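PDB 6C29: putative metal resistance protein from Proteus mirabilis, which probably works as a protein-disulfide reductase, this chain being the N-terminal periplasmic, tandem immunoglobulin-fold part of ScsB, which primes the disulfide isomerase ScsC. Local coordinates for residues L33-L38 with E138-Q143; W42-R47 with V54-N59; S156-D161 with K225-V230. All coordinates share one frame; numbering follows the deposited sequence. Where two conformers were deposited one is given.

Contact 1 (L33-L38 with E138-Q143)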
loop_
_atom_site.group_PDB
_atom_site.type_symbol
_atom_site.label_atom_id
_atom_site.label_comp_id
_atom_site.label_asym_id
_atom_site.label_seq_id
_atom_site.Cartn_x
_atom_site.Cartn_y
_atom_site.Cartn_z
ATOM N N LEU A 33 -6.768 -4.313 12.684
ATOM C CA LEU A 33 -6.391 -5.136 11.559
ATOM C C LEU A 33 -7.557 -5.239 10.640
ATOM O O LEU A 33 -8.622 -5.681 11.050
ATOM C CB LEU A 33 -5.978 -6.546 11.980
ATOM C CG LEU A 33 -4.593 -6.672 12.579
ATOM C CD1 LEU A 33 -4.397 -8.058 13.144
ATOM C CD2 LEU A 33 -3.526 -6.400 11.507
ATOM N N LEU A 34 -7.371 -4.847 9.399
ATOM C CA LEU A 34 -8.394 -4.952 8.375
ATOM C C LEU A 34 -8.014 -6.067 7.416
ATOM O O LEU A 34 -7.084 -5.918 6.642
ATOM C CB LEU A 34 -8.549 -3.646 7.623
ATOM C CG LEU A 34 -9.523 -3.694 6.482
ATOM C CD1 LEU A 34 -10.933 -3.939 7.010
ATOM C CD2 LEU A 34 -9.458 -2.390 5.702
ATOM N N GLU A 35 -8.715 -7.193 7.458
ATOM C CA GLU A 35 -8.463 -8.322 6.583
ATOM C C GLU A 35 -9.391 -8.234 5.375
ATOM O O GLU A 35 -10.588 -7.964 5.524
ATOM C CB GLU A 35 -8.725 -9.652 7.294
ATOM C CG GLU A 35 -7.870 -9.884 8.521
ATOM C CD GLU A 35 -8.371 -11.077 9.330
ATOM O OE1 GLU A 35 -8.004 -12.241 9.000
ATOM O OE2 GLU A 35 -9.201 -10.864 10.241
ATOM N N VAL A 36 -8.834 -8.463 4.194
ATOM C CA VAL A 36 -9.579 -8.495 2.957
ATOM C C VAL A 36 -9.299 -9.789 2.238
ATOM O O VAL A 36 -8.144 -10.092 1.951
ATOM C CB VAL A 36 -9.223 -7.330 2.064
ATOM C CG1 VAL A 36 -10.002 -7.390 0.788
ATOM C CG2 VAL A 36 -9.481 -6.005 2.775
ATOM N N GLN A 37 -10.349 -10.573 1.976
ATOM C CA GLN A 37 -10.283 -11.835 1.233
ATOM C C GLN A 37 -10.970 -11.667 -0.106
ATOM O O GLN A 37 -12.138 -11.302 -0.129
ATOM C CB GLN A 37 -10.974 -12.963 2.009
ATOM C CG GLN A 37 -10.196 -13.528 3.186
ATOM C CD GLN A 37 -9.199 -14.620 2.804
ATOM O OE1 GLN A 37 -9.351 -15.312 1.795
ATOM N NE2 GLN A 37 -8.163 -14.770 3.621
ATOM N N LEU A 38 -10.274 -11.982 -1.197
ATOM C CA LEU A 38 -10.756 -11.752 -2.545
ATOM C C LEU A 38 -10.982 -13.040 -3.309
ATOM O O LEU A 38 -10.171 -13.962 -3.225
ATOM C CB LEU A 38 -9.724 -10.939 -3.288
ATOM C CG LEU A 38 -9.412 -9.598 -2.632
ATOM C CD1 LEU A 38 -8.084 -9.074 -3.168
ATOM C CD2 LEU A 38 -10.487 -8.602 -2.957
ATOM N N GLU A 138 -2.413 -10.048 18.711
ATOM C CA GLU A 138 -1.033 -9.531 18.695
ATOM C C GLU A 138 -0.194 -10.318 17.667
ATOM O O GLU A 138 0.570 -9.732 16.879
ATOM C CB GLU A 138 -0.422 -9.604 20.100
ATOM C CG GLU A 138 0.938 -8.935 20.253
ATOM C CD GLU A 138 0.900 -7.399 20.145
ATOM O OE1 GLU A 138 -0.210 -6.817 20.082
ATOM O OE2 GLU A 138 1.992 -6.772 20.134
ATOM N N TRP A 139 -0.386 -11.630 17.618
ATOM C CA TRP A 139 0.272 -12.447 16.610
ATOM C C TRP A 139 -0.174 -12.062 15.210
ATOM O O TRP A 139 0.678 -11.937 14.306
ATOM C CB TRP A 139 -0.018 -13.928 16.848
ATOM C CG TRP A 139 0.567 -14.851 15.813
ATOM C CD1 TRP A 139 1.861 -15.315 15.737
ATOM C CD2 TRP A 139 -0.136 -15.440 14.705
ATOM N NE1 TRP A 139 1.998 -16.145 14.634
ATOM C CE2 TRP A 139 0.793 -16.236 13.989
ATOM C CE3 TRP A 139 -1.449 -15.367 14.246
ATOM C CZ2 TRP A 139 0.429 -16.984 12.855
ATOM C CZ3 TRP A 139 -1.799 -16.103 13.103
ATOM C CH2 TRP A 139 -0.862 -16.897 12.434
ATOM N N GLN A 140 -1.484 -11.930 14.996
ATOM C CA GLN A 140 -1.983 -11.521 13.691
ATOM C C GLN A 140 -1.414 -10.161 13.316
ATOM O O GLN A 140 -1.022 -9.983 12.179
ATOM C CB GLN A 140 -3.528 -11.466 13.648
ATOM C CG GLN A 140 -4.250 -12.841 13.658
ATOM C CD GLN A 140 -5.612 -12.763 12.949
ATOM O OE1 GLN A 140 -6.086 -11.673 12.587
ATOM N NE2 GLN A 140 -6.228 -13.916 12.727
ATOM N N TYR A 141 -1.329 -9.238 14.270
ATOM C CA TYR A 141 -0.830 -7.890 13.972
ATOM C C TYR A 141 0.651 -7.966 13.579
ATOM O O TYR A 141 1.083 -7.301 12.619
ATOM C CB TYR A 141 -1.006 -6.948 15.181
ATOM C CG TYR A 141 -1.116 -5.527 14.759
ATOM C CD1 TYR A 141 -0.004 -4.768 14.501
ATOM C CD2 TYR A 141 -2.365 -4.936 14.608
ATOM C CE1 TYR A 141 -0.137 -3.488 14.080
ATOM C CE2 TYR A 141 -2.510 -3.661 14.183
ATOM C CZ TYR A 141 -1.396 -2.930 13.940
ATOM O OH TYR A 141 -1.472 -1.617 13.507
ATOM N N ASN A 142 1.451 -8.728 14.318
ATOM C CA ASN A 142 2.869 -8.855 13.994
ATOM C C ASN A 142 3.096 -9.567 12.671
ATOM O O ASN A 142 4.006 -9.207 11.930
ATOM C CB ASN A 142 3.600 -9.543 15.121
ATOM C CG ASN A 142 3.763 -8.641 16.332
ATOM O OD1 ASN A 142 3.714 -7.416 16.225
ATOM N ND2 ASN A 142 3.971 -9.247 17.488
ATOM N N GLN A 143 2.300 -10.578 12.383
ATOM C CA GLN A 143 2.376 -11.238 11.083
ATOM C C GLN A 143 2.094 -10.255 9.949
ATOM O O GLN A 143 2.784 -10.264 8.931
ATOM C CB GLN A 143 1.369 -12.409 10.996
ATOM C CG GLN A 143 1.656 -13.655 11.844
ATOM C CD GLN A 143 2.883 -14.413 11.377
ATOM O OE1 GLN A 143 2.856 -15.030 10.311
ATOM N NE2 GLN A 143 3.953 -14.347 12.140
HETATM O O HOH W 1 -8.496 -14.365 10.443
#
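Leu33 and Tyr141 make the apolar heart of this contact between a strand and a short helix. Leu33 CG lies 3.5 Å from Tyr141 CD2, and it meets the ring obliquely. Leu33 CD2 reaches the same ring atom, while Leu33 CD1 goes to the helix backbone and sits 3.5 Å from Tyr141 N. Leu33 CD1 also touches Gln140 CB at 3.6 Å. The two methyls therefore divide the work, one on the ring and one on the helix. Tyr141 CG is anti to its own backbone N (chi1 -154°), which turns the ring toward Leu33, and the two side chains meet at a slant. Its OH is hydrogen-bonded to Ile95 O on strand 90-97, and this bond anchors the far end of the ring.

Strand 30-38 belongs to the four-stranded antiparallel sheet of the first immunoglobulin-fold domain, in the DsbD N-terminal family. Helix 137-145 packs against this sheet, and the two short axes approach to 9.9 Å at an angle of 70°. Phe137 and Ala144 of the helix also touch Leu33.

The polar part is looser. Gln140 and Glu35 share no direct hydrogen bond; Gln140 OE1 stays 4.0 Å from Glu35 OE2. The side chains cross at about a right angle, with carboxylate and amide planes 77° apart. A water joins them: it donates to Glu35 OE1 at 2.6 Å and accepts from Gln140 NE2 at 3.2 Å. The other carboxylate oxygen, OE2, forms a salt bridge with Arg19 on strand 16-24, so the two oxygens of Glu35 have different partners.

Contact 2 (W42-R47 with V54-N59)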
loop_
_atom_site.group_PDB
_atom_site.type_symbol
_atom_site.label_atom_id
_atom_site.label_comp_id
_atom_site.label_asym_id
_atom_site.label_seq_id
_atom_site.Cartn_x
_atom_site.Cartn_y
_atom_site.Cartn_z
ATOM N N TRP A 42 -9.874 -11.231 -8.758
ATOM C CA TRP A 42 -10.105 -9.898 -8.223
ATOM C C TRP A 42 -8.930 -9.468 -7.343
ATOM O O TRP A 42 -8.357 -10.268 -6.593
ATOM C CB TRP A 42 -11.410 -9.846 -7.402
ATOM C CG TRP A 42 -12.661 -9.976 -8.232
ATOM C CD1 TRP A 42 -13.310 -11.129 -8.552
ATOM C CD2 TRP A 42 -13.412 -8.915 -8.826
ATOM N NE1 TRP A 42 -14.414 -10.849 -9.308
ATOM C CE2 TRP A 42 -14.503 -9.498 -9.492
ATOM C CE3 TRP A 42 -13.269 -7.533 -8.863
ATOM C CZ2 TRP A 42 -15.438 -8.742 -10.184
ATOM C CZ3 TRP A 42 -14.198 -6.783 -9.548
ATOM C CH2 TRP A 42 -15.267 -7.387 -10.200
ATOM N N LYS A 43 -8.571 -8.204 -7.480
ATOM C CA LYS A 43 -7.495 -7.562 -6.732
ATOM C C LYS A 43 -7.978 -6.334 -6.009
ATOM O O LYS A 43 -9.052 -5.828 -6.299
ATOM C CB LYS A 43 -6.360 -7.197 -7.691
ATOM C CG LYS A 43 -5.780 -8.418 -8.408
ATOM C CD LYS A 43 -5.210 -8.094 -9.769
ATOM C CE LYS A 43 -4.836 -9.384 -10.545
ATOM N NZ LYS A 43 -6.002 -10.103 -11.151
ATOM N N THR A 44 -7.215 -5.874 -5.025
ATOM C CA THR A 44 -7.412 -4.532 -4.528
ATOM C C THR A 44 -6.102 -3.795 -4.721
ATOM O O THR A 44 -5.188 -4.329 -5.332
ATOM C CB THR A 44 -7.917 -4.509 -3.096
ATOM O OG1 THR A 44 -8.271 -3.165 -2.713
ATOM C CG2 THR A 44 -6.933 -5.095 -2.100
ATOM N N TYR A 45 -6.091 -2.531 -4.331
ATOM C CA TYR A 45 -5.032 -1.624 -4.741
ATOM C C TYR A 45 -4.147 -1.155 -3.614
ATOM O O TYR A 45 -4.519 -1.120 -2.458
ATOM C CB TYR A 45 -5.645 -0.409 -5.378
ATOM C CG TYR A 45 -6.420 -0.612 -6.650
ATOM C CD1 TYR A 45 -5.797 -0.527 -7.883
ATOM C CD2 TYR A 45 -7.780 -0.827 -6.611
ATOM C CE1 TYR A 45 -6.520 -0.657 -9.071
ATOM C CE2 TYR A 45 -8.509 -0.950 -7.771
ATOM C CZ TYR A 45 -7.867 -0.857 -9.002
ATOM O OH TYR A 45 -8.593 -0.972 -10.158
ATOM N N TRP A 46 -2.952 -0.761 -4.014
ATOM C CA TRP A 46 -1.992 -0.120 -3.139
ATOM C C TRP A 46 -2.310 1.358 -3.003
ATOM O O TRP A 46 -3.220 1.865 -3.662
ATOM C CB TRP A 46 -0.603 -0.341 -3.727
ATOM C CG TRP A 46 0.602 0.013 -2.899
ATOM C CD1 TRP A 46 0.830 -0.300 -1.605
ATOM C CD2 TRP A 46 1.772 0.703 -3.357
ATOM N NE1 TRP A 46 2.064 0.162 -1.208
ATOM C CE2 TRP A 46 2.662 0.773 -2.272
ATOM C CE3 TRP A 46 2.156 1.271 -4.579
ATOM C CZ2 TRP A 46 3.896 1.382 -2.347
ATOM C CZ3 TRP A 46 3.417 1.879 -4.650
ATOM C CH2 TRP A 46 4.264 1.909 -3.539
ATOM N N ARG A 47 -1.522 2.059 -2.203
ATOM C CA ARG A 47 -1.767 3.493 -2.012
ATOM C C ARG A 47 -1.611 4.300 -3.299
ATOM O O ARG A 47 -2.232 5.358 -3.444
ATOM C CB ARG A 47 -0.833 4.047 -0.940
ATOM C CG ARG A 47 0.615 3.996 -1.298
ATOM C CD ARG A 47 1.483 4.502 -0.156
ATOM N NE ARG A 47 2.858 4.455 -0.607
ATOM C CZ ARG A 47 3.868 3.916 0.057
ATOM N NH1 ARG A 47 3.686 3.406 1.294
ATOM N NH2 ARG A 47 5.063 3.897 -0.494
ATOM N N VAL A 54 -8.221 3.006 -7.613
ATOM C CA VAL A 54 -8.523 3.830 -6.451
ATOM C C VAL A 54 -7.996 3.104 -5.203
ATOM O O VAL A 54 -8.260 1.917 -5.031
ATOM C CB VAL A 54 -10.044 4.060 -6.311
ATOM C CG1 VAL A 54 -10.308 4.950 -5.129
ATOM C CG2 VAL A 54 -10.607 4.638 -7.626
ATOM N N ALA A 55 -7.230 3.786 -4.369
ATOM C CA ALA A 55 -6.730 3.164 -3.142
ATOM C C ALA A 55 -7.894 2.922 -2.175
ATOM O O ALA A 55 -8.784 3.762 -2.056
ATOM C CB ALA A 55 -5.688 4.019 -2.472
ATOM N N PRO A 56 -7.896 1.769 -1.482
ATOM C CA PRO A 56 -8.913 1.601 -0.422
ATOM C C PRO A 56 -8.710 2.620 0.681
ATOM O O PRO A 56 -7.594 3.069 0.928
ATOM C CB PRO A 56 -8.673 0.187 0.099
ATOM C CG PRO A 56 -7.274 -0.141 -0.307
ATOM C CD PRO A 56 -6.987 0.613 -1.575
ATOM N N GLU A 57 -9.797 2.991 1.357
ATOM C CA GLU A 57 -9.699 3.938 2.464
ATOM C C GLU A 57 -10.836 3.726 3.451
ATOM O O GLU A 57 -11.852 3.145 3.091
ATOM C CB GLU A 57 -9.705 5.374 1.943
ATOM C CG GLU A 57 -11.015 5.818 1.354
ATOM C CD GLU A 57 -10.971 7.272 0.911
ATOM O OE1 GLU A 57 -9.852 7.812 0.759
ATOM O OE2 GLU A 57 -12.048 7.893 0.794
ATOM N N ILE A 58 -10.652 4.210 4.681
ATOM C CA ILE A 58 -11.689 4.182 5.692
ATOM C C ILE A 58 -11.952 5.602 6.150
ATOM O O ILE A 58 -11.016 6.356 6.447
ATOM C CB ILE A 58 -11.315 3.326 6.926
ATOM C CG1 ILE A 58 -11.163 1.859 6.547
ATOM C CG2 ILE A 58 -12.400 3.449 7.999
ATOM C CD1 ILE A 58 -10.570 0.995 7.655
ATOM N N ASN A 59 -13.229 5.931 6.259
ATOM C CA ASN A 59 -13.657 7.178 6.875
ATOM C C ASN A 59 -14.366 6.849 8.176
ATOM O O ASN A 59 -15.401 6.176 8.190
ATOM C CB ASN A 59 -14.532 7.947 5.901
ATOM C CG ASN A 59 -13.730 8.436 4.681
ATOM O OD1 ASN A 59 -13.007 9.435 4.761
ATOM N ND2 ASN A 59 -13.846 7.727 3.553
#
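Tyr45 has the largest share of this contact, and it meets Val54 mainly through the backbone. Val54 N stands over one face of the Tyr45 ring, 3.9 Å above the plane and over its centre. Val54 O comes to 3.2 Å from Tyr45 CD2, and it is also hydrogen-bonded to Ser112 OG. The amide N of Val54 has no hydrogen-bond partner in the model. Tyr45 CG is anti to its own carbonyl carbon (chi1 -64°), which turns one ring face to the Val54 backbone.

Pro56 comes next. Pro56 CD lies 3.1 Å from Tyr45 O, a buried carbonyl oxygen without a hydrogen-bond partner. The next ring carbon, Pro56 CG, is 4.0 Å from Thr44 OG1, which is itself hydrogen-bonded to Ser112 O.

Ala55 turns its methyl to two successive carbonyl oxygens: Ala55 CB is 3.5 Å from Trp46 O and 3.8 Å from Arg47 O. No hydrogen bond links the two segments directly.

The two segments flank a short connecting loop, and strand 104-114 ties both together: Lys43 pairs with Cys114 and Glu57 with Thr110 through the backbone. Here the chain crosses from the sheet holding strand 43-45 to the one holding strand 57-60, within the immunoglobulin-fold domain of the DsbD N-terminal family, close to Cys114 and Cys118, both of which touch Tyr45.

Contact 3 (S156-D161 with K225-V230)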
loop_
_atom_site.group_PDB
_atom_site.type_symbol
_atom_site.label_atom_id
_atom_site.label_comp_id
_atom_site.label_asym_id
_atom_site.label_seq_id
_atom_site.Cartn_x
_atom_site.Cartn_y
_atom_site.Cartn_z
ATOM N N SER A 156 21.956 0.936 -0.016
ATOM C CA SER A 156 22.903 1.829 0.649
ATOM C C SER A 156 23.064 3.196 -0.027
ATOM O O SER A 156 23.646 4.109 0.562
ATOM C CB SER A 156 24.272 1.155 0.743
ATOM O OG SER A 156 24.703 0.700 -0.507
ATOM N N ALA A 157 22.568 3.342 -1.250
ATOM C CA ALA A 157 22.602 4.623 -1.951
ATOM C C ALA A 157 21.537 4.667 -3.032
ATOM O O ALA A 157 21.204 3.644 -3.633
ATOM C CB ALA A 157 23.960 4.889 -2.554
ATOM N N VAL A 158 21.016 5.870 -3.245
ATOM C CA VAL A 158 20.043 6.157 -4.280
ATOM C C VAL A 158 20.404 7.454 -4.977
ATOM O O VAL A 158 20.737 8.460 -4.314
ATOM C CB VAL A 158 18.619 6.300 -3.689
ATOM C CG1 VAL A 158 17.625 6.618 -4.775
ATOM C CG2 VAL A 158 18.249 5.071 -2.953
ATOM N N SER A 159 20.368 7.437 -6.303
ATOM C CA SER A 159 20.444 8.668 -7.065
ATOM C C SER A 159 19.399 8.617 -8.156
ATOM O O SER A 159 18.890 7.529 -8.538
ATOM C CB SER A 159 21.835 8.893 -7.662
ATOM O OG SER A 159 22.205 7.812 -8.480
ATOM N N SER A 160 19.017 9.781 -8.633
ATOM C CA SER A 160 18.020 9.842 -9.679
ATOM C C SER A 160 18.193 11.067 -10.545
ATOM O O SER A 160 18.825 12.065 -10.161
ATOM C CB SER A 160 16.601 9.803 -9.095
ATOM O OG SER A 160 16.358 10.934 -8.281
ATOM N N ASP A 161 17.615 10.973 -11.727
ATOM C CA ASP A 161 17.679 12.033 -12.704
ATOM C C ASP A 161 16.406 12.006 -13.513
ATOM O O ASP A 161 15.802 10.947 -13.739
ATOM C CB ASP A 161 18.899 11.864 -13.605
ATOM C CG ASP A 161 18.993 12.940 -14.655
ATOM O OD1 ASP A 161 19.283 14.104 -14.283
ATOM O OD2 ASP A 161 18.754 12.621 -15.847
ATOM N N LYS A 225 10.476 17.018 -6.994
ATOM C CA LYS A 225 9.293 16.374 -6.414
ATOM C C LYS A 225 9.691 15.125 -5.626
ATOM O O LYS A 225 10.816 14.626 -5.744
ATOM C CB LYS A 225 8.297 15.976 -7.515
ATOM C CG LYS A 225 7.824 17.103 -8.410
ATOM C CD LYS A 225 6.877 18.109 -7.790
ATOM C CE LYS A 225 6.415 19.055 -8.911
ATOM N NZ LYS A 225 5.310 19.987 -8.571
ATOM N N ALA A 226 8.761 14.587 -4.838
ATOM C CA ALA A 226 9.065 13.446 -3.982
ATOM C C ALA A 226 9.343 12.201 -4.802
ATOM O O ALA A 226 8.630 11.907 -5.780
ATOM C CB ALA A 226 7.932 13.191 -3.011
ATOM N N LEU A 227 10.410 11.504 -4.424
ATOM C CA LEU A 227 10.736 10.190 -4.951
ATOM C C LEU A 227 10.470 9.194 -3.836
ATOM O O LEU A 227 11.241 9.046 -2.896
ATOM C CB LEU A 227 12.190 10.119 -5.423
ATOM C CG LEU A 227 12.651 8.748 -5.932
ATOM C CD1 LEU A 227 11.827 8.262 -7.115
ATOM C CD2 LEU A 227 14.096 8.800 -6.299
ATOM N N SER A 228 9.377 8.478 -3.981
ATOM C CA SER A 228 8.915 7.507 -2.986
ATOM C C SER A 228 8.661 6.214 -3.717
ATOM O O SER A 228 7.975 6.192 -4.766
ATOM C CB SER A 228 7.633 8.000 -2.303
ATOM O OG SER A 228 7.041 6.997 -1.486
ATOM N N PHE A 229 9.224 5.120 -3.196
ATOM C CA PHE A 229 9.040 3.824 -3.805
ATOM C C PHE A 229 9.380 2.741 -2.802
ATOM O O PHE A 229 10.017 2.989 -1.786
ATOM C CB PHE A 229 9.865 3.686 -5.102
ATOM C CG PHE A 229 11.343 3.795 -4.923
ATOM C CD1 PHE A 229 12.119 2.694 -4.638
ATOM C CD2 PHE A 229 11.962 5.010 -5.112
ATOM C CE1 PHE A 229 13.497 2.804 -4.513
ATOM C CE2 PHE A 229 13.350 5.128 -5.004
ATOM C CZ PHE A 229 14.108 4.032 -4.709
ATOM N N VAL A 230 8.922 1.547 -3.125
ATOM C CA VAL A 230 9.287 0.336 -2.444
ATOM C C VAL A 230 10.123 -0.497 -3.401
ATOM O O VAL A 230 9.753 -0.699 -4.546
ATOM C CB VAL A 230 8.040 -0.423 -1.985
ATOM C CG1 VAL A 230 8.400 -1.838 -1.485
ATOM C CG2 VAL A 230 7.282 0.413 -0.941
#
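Leu227 and Phe229 face Val158 and Ser160 across the inside of a beta sandwich, the second immunoglobulin-fold domain of the chain. Strand 155-163 is an outer strand of the four-stranded sheet. Strand 226-233 is the middle strand of the three-stranded sheet. The short axes come to 10.3 Å at 126°, a spacing that calls for side chains and not backbone bonds to join them.

The closer part is at Leu227. A chi1 of 177° swings Leu227 CG away from its backbone N, and this extends CD2 toward the opposite sheet. There Leu227 CD2 lies 3.9 Å from Ser160 CB. Leu169 of strand 166-173 touches both Leu227 and Ser160.

The looser part is at Val158, which is partly exposed. Val158 CG1 stands 4.4 Å from Leu227 CD2, and equally far from Phe229 CZ. The methyl comes at the edge of the phenyl ring, near its plane, and not over a face. Phe229 is held from elsewhere too, by Val240 and by Ile183 and Leu185 of the strands on either side of it.

Ser160 is buried but its hydroxyl is satisfied: Ser160 OG accepts a hydrogen bond from Gly245 N and still rests 3.7 Å from Leu227 CD2.

How the contacts relate
Contacts 1 and 2 lie in the first immunoglobulin-fold domain, and contact 3 lies in the second. Along the chain contact 2 is nested inside the loop closed by contact 1, and contact 3 follows both. The centres of contacts 1 and 2 are about 16 Å apart, and they touch where Leu38 CD1 lies 3.8 Å from Thr44 N. Contacts 1 and 3 are on opposite sides of the chain's centre, with centres about 30 Å apart. Helix 137-145 leads on to strand 155-163, in the next domain. Contacts 2 and 3, with centres about 24 Å apart, meet across the domain boundary: Trp46 CZ2 is 3.8 Å from Val230 CG2, and Arg47 makes a salt bridge to Asp186 of the second domain. The tandem domains are thus packed against each other.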